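Long-range contacts in sulfite dehydrogenase (Paracoccus pantotrophus, PDB 2XTS), which oxidises protein-bound sulfane sulfur in the Sox system, using a molybdenum cofactor in complex with a heme-bearing cytochrome subunit: residues L289-N294 / K322-F327; M262-V267 / T348-P353; Q341-D346 / N371-W376. All coordinates share one frame; numbering follows the deposited sequence.

Interaction 1. Residues L289-N294 / K322-F327; sequences LAWSGN and KALTRF
L289 and L324 both hold CG opposite the carbonyl carbon and beside the backbone N (chi1 near -70° in each), and their methyls meet at a slant, L289 CD1 lying 4.1 Å from L324 CD1. The second branch of L324 serves another partner: its CD2 comes obliquely onto the W291 indole, 3.5 Å from W291 CE3, while NE1 of that ring bonds to E119. R326 sets CG anti to the backbone N (chi1 178°) and then bends at chi2 and chi3, which folds the guanidinium back until one face lies against L289, with R326 NH2 3.4 Å from L289 CD2. Bonds from R326 NE to G63 O and from R326 NH1 to S287 and T269 fix the plane in that position. The backbones are joined at the antiparallel hydrogen-bonded pair A290 and T325: A290 N gives a 2.8 Å bond to T325 O at 160°, and T325 N returns one to A290 O. Beside it L289 O lies at the edge of the F327 ring, in its plane, 3.5 Å from F327 CE2. Past the strand ends water takes over. One molecule accepts from S292 N and A323 N; another accepts from K322 NZ at 2.7 Å and donates to G293 O, alongside which the extended lysine chain runs. Strand 282-291 lies between strand 325-333 and strand 265-270, outermost within this chain, to which L289 and W291 bond through V267 and K265. W291 and L324 both rest on I143 of strand 143-152, whereas A290 and F327 pack on V300 of strand 297-303.

Interaction 2. Residues M262-V267 / T348-P353; sequences MDAKSV and TGYVQP
The extended chain leading into strand 265-270 passes the irregular loop 348-353 most closely at A264 and Q352, whose CA atoms are 5.6 Å apart. Q352 reaches across with a fully extended chain, CG anti to the backbone N (chi1 -171°), brushing A264 O with its CG at 3.6 Å. S266 OG donates a 2.7 Å bond to Q352 OE1, arriving in the amide plane on a lone pair (C=O...donor angle 134°). A344 N also donates to this oxygen, and Q352 NE2 bonds to N371 O, so both ends of the amide are held and its rotation is fixed. Y350 lies at the other end of the contact. Its ring is met obliquely by the A264 methyl, with A264 CB 3.6 Å from Y350 CD1, and crosses the D263 side chain at about a right angle. A water at the ring edge, in its plane, accepts from Y350 OH at 2.6 Å and donates to D263 OD2 at 2.8 Å; N371 ND2 is a second partner of the phenol. The D263 carboxylate itself is engaged by R151 and Y156 of the cytochrome chain, which would probably stabilise its negative charge. The arrangement is that of a connecting loop laid against an outer strand of an E-set domain, here where the dimerisation-family domain meets the cytochrome.

Interaction 3. Residues Q341-D346 / N371-W376; sequences QSRAVD and NGIQTW
One water is gripped from both segments: it donates to S342 O at 2.8 Å and accepts from Q374 N at 2.9 Å, while S266 O takes its other proton and Q352 NE2 approaches as a weak further donor. It bridges the place where the two backbones part, the CA separation growing from 4.9 Å between Q341 and T375 to 6.3 Å between R343 and I373. A second water links S342 OG to Q374 O, the latter bond weak; that hydroxyl also bonds to S266 OG. S342 N is buried here without a partner in the model. Strands 338-346 and 375-378 are antiparallel neighbours in the large sheet of this E-set domain, joined through helix 355-362. Q341 CG sits beside the backbone N (chi1 -63°) and the chain runs on extended, carrying the amide alongside T375, where Q341 NE2 donates a 2.9 Å bond to T375 OG1, nearly straight (161°) and close to the amide plane. I373 crosses the glutamine at about a right angle, resting CG2 3.7 Å from Q341 CB and 3.8 Å from Q341 CD. Cut back to an alanine, Q341 would probably leave T375 OG1 without this donor and open a gap where its CD meets I373 CG2. I373 CD1 points on to R343 CG, 4.0 Å away. The R343 guanidinium leads away instead, to a salt bridge with D301, a cation-pi contact with W310 and C164 O of the cytochrome chain.

Overall arrangement
All three contacts are buried and reach the same antiparallel sheet. Interaction 1, nearest the chain centre, joins two neighbouring strands and relies on backbone pairing and apolar side chains. Interaction 2 covers strand 265-270, the outer neighbour of 282-291, with a loop, and interaction 3 joins strand 338-346 to 375-378; both bury about half as much surface and lean on side-chain amides, hydroxyls and water. Interactions 1 and 2 also meet through a probable backbone bond from G293 N to M262 O. S292 OG bonds to D346, tying interaction 1 to 3, while a probable backbone bond from Q352 N to A344 O ties interaction 2 to 3.

Interaction 1. Residues L289-N294 / K322-F327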
# COMPACT_ATOMS: atom_id res chain seq x y z
N LEU A 289 -7.64 -15.21 3.09
CA LEU A 289 -8.35 -14.16 2.39
C LEU A 289 -9.71 -14.65 1.89
O LEU A 289 -9.86 -15.79 1.46
CB LEU A 289 -7.56 -13.69 1.17
CG LEU A 289 -6.30 -12.90 1.48
CD1 LEU A 289 -5.38 -12.85 0.27
CD2 LEU A 289 -6.69 -11.53 2.00
N ALA A 290 -10.71 -13.78 1.96
CA ALA A 290 -12.04 -14.04 1.40
C ALA A 290 -12.48 -12.78 0.66
O ALA A 290 -12.08 -11.67 1.03
CB ALA A 290 -13.02 -14.37 2.50
N TRP A 291 -13.32 -12.95 -0.36
CA TRP A 291 -13.76 -11.83 -1.17
C TRP A 291 -14.98 -12.24 -1.99
O TRP A 291 -15.19 -13.42 -2.23
CB TRP A 291 -12.63 -11.33 -2.08
CG TRP A 291 -12.10 -12.32 -3.07
CD1 TRP A 291 -12.45 -12.40 -4.37
CD2 TRP A 291 -11.11 -13.35 -2.86
NE1 TRP A 291 -11.77 -13.39 -5.00
CE2 TRP A 291 -10.95 -14.01 -4.09
CE3 TRP A 291 -10.37 -13.79 -1.76
CZ2 TRP A 291 -10.04 -15.05 -4.27
CZ3 TRP A 291 -9.48 -14.82 -1.94
CH2 TRP A 291 -9.32 -15.44 -3.19
N SER A 292 -15.76 -11.27 -2.45
CA SER A 292 -16.90 -11.53 -3.29
C SER A 292 -17.21 -10.34 -4.18
O SER A 292 -17.27 -9.21 -3.68
CB SER A 292 -18.14 -11.80 -2.46
OG SER A 292 -19.22 -12.06 -3.32
N GLY A 293 -17.48 -10.60 -5.45
CA GLY A 293 -17.94 -9.58 -6.35
C GLY A 293 -19.39 -9.19 -6.14
O GLY A 293 -19.86 -8.26 -6.75
N ASN A 294 -20.10 -9.96 -5.32
CA ASN A 294 -21.51 -9.70 -5.04
C ASN A 294 -21.77 -8.93 -3.75
O ASN A 294 -22.92 -8.75 -3.36
CB ASN A 294 -22.28 -11.03 -5.06
CG ASN A 294 -22.44 -11.59 -6.47
OD1 ASN A 294 -22.06 -12.74 -6.74
ND2 ASN A 294 -22.95 -10.79 -7.36
N LYS A 322 -16.82 -5.91 -2.18
CA LYS A 322 -16.06 -6.23 -3.37
C LYS A 322 -14.55 -5.98 -3.17
O LYS A 322 -13.86 -5.51 -4.07
CB LYS A 322 -16.62 -5.48 -4.58
CG LYS A 322 -18.13 -5.64 -4.69
CD LYS A 322 -18.76 -4.99 -5.89
CE LYS A 322 -20.30 -5.13 -5.77
NZ LYS A 322 -21.08 -4.87 -6.98
N ALA A 323 -14.05 -6.38 -2.00
CA ALA A 323 -12.66 -6.16 -1.58
C ALA A 323 -12.17 -7.35 -0.78
O ALA A 323 -12.93 -8.06 -0.13
CB ALA A 323 -12.56 -4.90 -0.75
N LEU A 324 -10.87 -7.56 -0.84
CA LEU A 324 -10.26 -8.60 -0.03
C LEU A 324 -10.52 -8.36 1.44
O LEU A 324 -10.51 -7.24 1.93
CB LEU A 324 -8.76 -8.73 -0.26
CG LEU A 324 -8.26 -9.28 -1.59
CD1 LEU A 324 -6.74 -9.40 -1.56
CD2 LEU A 324 -8.87 -10.62 -1.87
N THR A 325 -10.73 -9.47 2.14
CA THR A 325 -11.07 -9.50 3.55
C THR A 325 -10.20 -10.56 4.22
O THR A 325 -10.13 -11.69 3.75
CB THR A 325 -12.57 -9.83 3.68
OG1 THR A 325 -13.32 -8.91 2.87
CG2 THR A 325 -13.06 -9.78 5.12
N ARG A 326 -9.56 -10.18 5.32
CA ARG A 326 -8.67 -11.07 6.05
C ARG A 326 -9.42 -11.80 7.13
O ARG A 326 -10.19 -11.18 7.84
CB ARG A 326 -7.56 -10.24 6.67
CG ARG A 326 -6.55 -11.02 7.52
CD ARG A 326 -5.76 -12.11 6.79
NE ARG A 326 -5.07 -11.58 5.61
CZ ARG A 326 -4.30 -12.29 4.80
NH1 ARG A 326 -4.11 -13.59 4.99
NH2 ARG A 326 -3.77 -11.71 3.73
N PHE A 327 -9.20 -13.11 7.24
CA PHE A 327 -9.76 -13.89 8.35
C PHE A 327 -8.68 -14.66 9.07
O PHE A 327 -7.63 -14.99 8.51
CB PHE A 327 -10.87 -14.87 7.90
CG PHE A 327 -10.41 -15.99 7.00
CD1 PHE A 327 -9.98 -17.20 7.54
CD2 PHE A 327 -10.42 -15.85 5.62
CE1 PHE A 327 -9.56 -18.23 6.70
CE2 PHE A 327 -10.01 -16.89 4.78
CZ PHE A 327 -9.58 -18.07 5.32
O HOH W 1 -15.88 -8.76 -0.88
O HOH W 2 -20.14 -6.54 -8.89

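Interaction 2. Residues M262-V267 / T348-P353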
# COMPACT_ATOMS: atom_id res chain seq x y z
N MET A 262 -17.43 -11.87 -10.27
CA MET A 262 -16.62 -12.86 -9.58
C MET A 262 -17.36 -13.27 -8.29
O MET A 262 -17.67 -12.43 -7.45
CB MET A 262 -15.23 -12.30 -9.28
CG MET A 262 -14.46 -11.83 -10.50
SD MET A 262 -14.20 -13.15 -11.72
CE MET A 262 -12.89 -14.10 -10.93
N ASP A 263 -17.60 -14.55 -8.12
CA ASP A 263 -18.38 -15.03 -6.98
C ASP A 263 -17.54 -15.19 -5.70
O ASP A 263 -16.30 -15.23 -5.74
CB ASP A 263 -19.06 -16.36 -7.34
CG ASP A 263 -20.10 -16.22 -8.44
OD1 ASP A 263 -20.78 -15.18 -8.53
OD2 ASP A 263 -20.26 -17.20 -9.20
N ALA A 264 -18.23 -15.33 -4.57
CA ALA A 264 -17.57 -15.44 -3.27
C ALA A 264 -16.55 -16.56 -3.25
O ALA A 264 -16.81 -17.67 -3.72
CB ALA A 264 -18.60 -15.64 -2.15
N LYS A 265 -15.40 -16.25 -2.67
CA LYS A 265 -14.26 -17.13 -2.73
C LYS A 265 -13.39 -16.90 -1.50
O LYS A 265 -13.44 -15.86 -0.87
CB LYS A 265 -13.49 -16.80 -4.01
CG LYS A 265 -12.41 -17.76 -4.40
CD LYS A 265 -11.98 -17.51 -5.83
CE LYS A 265 -10.77 -18.30 -6.23
NZ LYS A 265 -10.45 -18.16 -7.68
N SER A 266 -12.55 -17.87 -1.20
CA SER A 266 -11.60 -17.75 -0.11
C SER A 266 -10.46 -18.71 -0.28
O SER A 266 -10.57 -19.72 -0.98
CB SER A 266 -12.23 -18.03 1.25
OG SER A 266 -12.57 -19.39 1.42
N VAL A 267 -9.39 -18.44 0.43
CA VAL A 267 -8.25 -19.34 0.51
C VAL A 267 -7.50 -19.10 1.80
O VAL A 267 -7.31 -17.96 2.21
CB VAL A 267 -7.29 -19.23 -0.72
CG1 VAL A 267 -6.67 -17.83 -0.86
CG2 VAL A 267 -6.22 -20.32 -0.67
N THR A 348 -25.28 -11.63 0.23
CA THR A 348 -26.43 -12.15 -0.51
C THR A 348 -26.89 -13.51 0.02
O THR A 348 -27.95 -14.01 -0.38
CB THR A 348 -26.15 -12.31 -2.01
OG1 THR A 348 -25.27 -13.43 -2.23
CG2 THR A 348 -25.57 -11.01 -2.64
N GLY A 349 -26.12 -14.12 0.92
CA GLY A 349 -26.38 -15.46 1.43
C GLY A 349 -25.65 -16.55 0.67
O GLY A 349 -25.67 -17.70 1.04
N TYR A 350 -24.99 -16.19 -0.42
CA TYR A 350 -24.19 -17.13 -1.20
C TYR A 350 -23.04 -17.70 -0.36
O TYR A 350 -22.27 -16.94 0.26
CB TYR A 350 -23.64 -16.40 -2.44
CG TYR A 350 -22.84 -17.24 -3.39
CD1 TYR A 350 -21.51 -17.56 -3.12
CD2 TYR A 350 -23.36 -17.66 -4.60
CE1 TYR A 350 -20.76 -18.31 -4.00
CE2 TYR A 350 -22.62 -18.39 -5.50
CZ TYR A 350 -21.31 -18.71 -5.21
OH TYR A 350 -20.53 -19.45 -6.09
N VAL A 351 -22.93 -19.02 -0.39
CA VAL A 351 -21.92 -19.79 0.29
C VAL A 351 -20.99 -20.41 -0.75
O VAL A 351 -21.43 -21.11 -1.67
CB VAL A 351 -22.53 -20.91 1.13
CG1 VAL A 351 -21.43 -21.69 1.86
CG2 VAL A 351 -23.58 -20.34 2.10
N GLN A 352 -19.71 -20.10 -0.63
CA GLN A 352 -18.70 -20.65 -1.52
C GLN A 352 -18.88 -22.17 -1.70
O GLN A 352 -18.87 -22.91 -0.74
CB GLN A 352 -17.31 -20.35 -0.97
CG GLN A 352 -16.19 -20.70 -1.91
CD GLN A 352 -14.81 -20.58 -1.26
OE1 GLN A 352 -14.69 -20.17 -0.10
NE2 GLN A 352 -13.76 -20.91 -2.00
N PRO A 353 -18.98 -22.62 -2.97
CA PRO A 353 -19.21 -24.04 -3.23
C PRO A 353 -17.93 -24.86 -3.24
O PRO A 353 -16.83 -24.32 -3.43
CB PRO A 353 -19.82 -24.02 -4.64
CG PRO A 353 -19.16 -22.88 -5.31
CD PRO A 353 -19.07 -21.83 -4.21
O HOH W 3 -21.75 -19.44 -8.43
O HOH W 4 -11.48 -22.19 -0.13

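Interaction 3. Residues Q341-D346 / N371-W376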
# COMPACT_ATOMS: atom_id res chain seq x y z
N GLN A 341 -9.79 -26.37 5.09
CA GLN A 341 -10.62 -25.71 4.09
C GLN A 341 -11.18 -24.42 4.66
O GLN A 341 -11.40 -24.32 5.88
CB GLN A 341 -11.80 -26.59 3.70
CG GLN A 341 -11.45 -27.91 3.05
CD GLN A 341 -12.67 -28.69 2.62
OE1 GLN A 341 -13.75 -28.51 3.15
NE2 GLN A 341 -12.48 -29.54 1.61
N SER A 342 -11.45 -23.46 3.78
CA SER A 342 -12.18 -22.28 4.14
C SER A 342 -13.36 -22.11 3.20
O SER A 342 -13.30 -22.47 2.01
CB SER A 342 -11.28 -21.05 4.15
OG SER A 342 -10.68 -20.80 2.89
N ARG A 343 -14.44 -21.55 3.73
CA ARG A 343 -15.70 -21.38 2.99
C ARG A 343 -16.27 -19.99 3.28
O ARG A 343 -16.68 -19.72 4.42
CB ARG A 343 -16.69 -22.47 3.39
CG ARG A 343 -18.03 -22.44 2.72
CD ARG A 343 -18.88 -23.60 3.25
NE ARG A 343 -19.26 -23.43 4.65
CZ ARG A 343 -19.88 -24.35 5.39
NH1 ARG A 343 -20.14 -25.55 4.89
NH2 ARG A 343 -20.20 -24.08 6.65
N ALA A 344 -16.27 -19.13 2.26
CA ALA A 344 -16.80 -17.77 2.41
C ALA A 344 -18.31 -17.68 2.24
O ALA A 344 -18.90 -18.45 1.47
CB ALA A 344 -16.16 -16.87 1.38
N VAL A 345 -18.92 -16.74 2.94
CA VAL A 345 -20.32 -16.41 2.80
C VAL A 345 -20.40 -14.92 2.58
O VAL A 345 -19.70 -14.15 3.24
CB VAL A 345 -21.13 -16.78 4.06
CG1 VAL A 345 -22.63 -16.48 3.84
CG2 VAL A 345 -20.87 -18.25 4.44
N ASP A 346 -21.19 -14.49 1.59
CA ASP A 346 -21.36 -13.06 1.36
C ASP A 346 -22.75 -12.57 1.76
O ASP A 346 -23.63 -13.36 2.12
CB ASP A 346 -20.94 -12.63 -0.06
CG ASP A 346 -21.89 -13.05 -1.15
OD1 ASP A 346 -23.11 -13.16 -0.89
OD2 ASP A 346 -21.40 -13.24 -2.28
N ASN A 371 -14.23 -20.73 -8.27
CA ASN A 371 -14.24 -20.29 -6.88
C ASN A 371 -14.42 -21.44 -5.89
O ASN A 371 -14.78 -21.21 -4.75
CB ASN A 371 -15.28 -19.19 -6.63
CG ASN A 371 -16.70 -19.62 -6.87
OD1 ASN A 371 -17.01 -20.33 -7.83
ND2 ASN A 371 -17.60 -19.16 -5.99
N GLY A 372 -14.12 -22.67 -6.31
CA GLY A 372 -14.29 -23.82 -5.44
C GLY A 372 -13.42 -23.78 -4.19
O GLY A 372 -12.33 -23.23 -4.17
N ILE A 373 -13.92 -24.40 -3.13
CA ILE A 373 -13.20 -24.53 -1.87
C ILE A 373 -11.89 -25.24 -2.09
O ILE A 373 -11.84 -26.31 -2.69
CB ILE A 373 -14.07 -25.27 -0.82
CG1 ILE A 373 -15.26 -24.41 -0.39
CG2 ILE A 373 -13.29 -25.73 0.40
CD1 ILE A 373 -16.33 -25.20 0.40
N GLN A 374 -10.82 -24.64 -1.59
CA GLN A 374 -9.48 -25.19 -1.62
C GLN A 374 -9.22 -26.04 -0.37
O GLN A 374 -9.60 -25.65 0.73
CB GLN A 374 -8.46 -24.03 -1.66
CG GLN A 374 -7.01 -24.47 -1.61
CD GLN A 374 -6.57 -25.26 -2.83
OE1 GLN A 374 -6.12 -26.43 -2.74
NE2 GLN A 374 -6.71 -24.66 -3.97
N THR A 375 -8.57 -27.18 -0.55
CA THR A 375 -8.19 -28.05 0.55
C THR A 375 -6.67 -28.10 0.65
O THR A 375 -5.98 -28.28 -0.36
CB THR A 375 -8.68 -29.47 0.30
OG1 THR A 375 -10.09 -29.46 0.04
CG2 THR A 375 -8.40 -30.40 1.49
N TRP A 376 -6.16 -27.97 1.87
CA TRP A 376 -4.75 -28.24 2.15
C TRP A 376 -4.62 -29.48 3.03
O TRP A 376 -5.25 -29.57 4.10
CB TRP A 376 -4.05 -27.11 2.92
CG TRP A 376 -4.07 -25.76 2.29
CD1 TRP A 376 -4.38 -24.60 2.94
CD2 TRP A 376 -3.76 -25.37 0.93
NE1 TRP A 376 -4.28 -23.54 2.10
CE2 TRP A 376 -3.90 -23.98 0.86
CE3 TRP A 376 -3.34 -26.06 -0.22
CZ2 TRP A 376 -3.69 -23.27 -0.32
CZ3 TRP A 376 -3.12 -25.36 -1.37
CH2 TRP A 376 -3.30 -23.99 -1.42
O HOH W 4 -11.48 -22.19 -0.13
O HOH W 5 -8.59 -22.59 1.75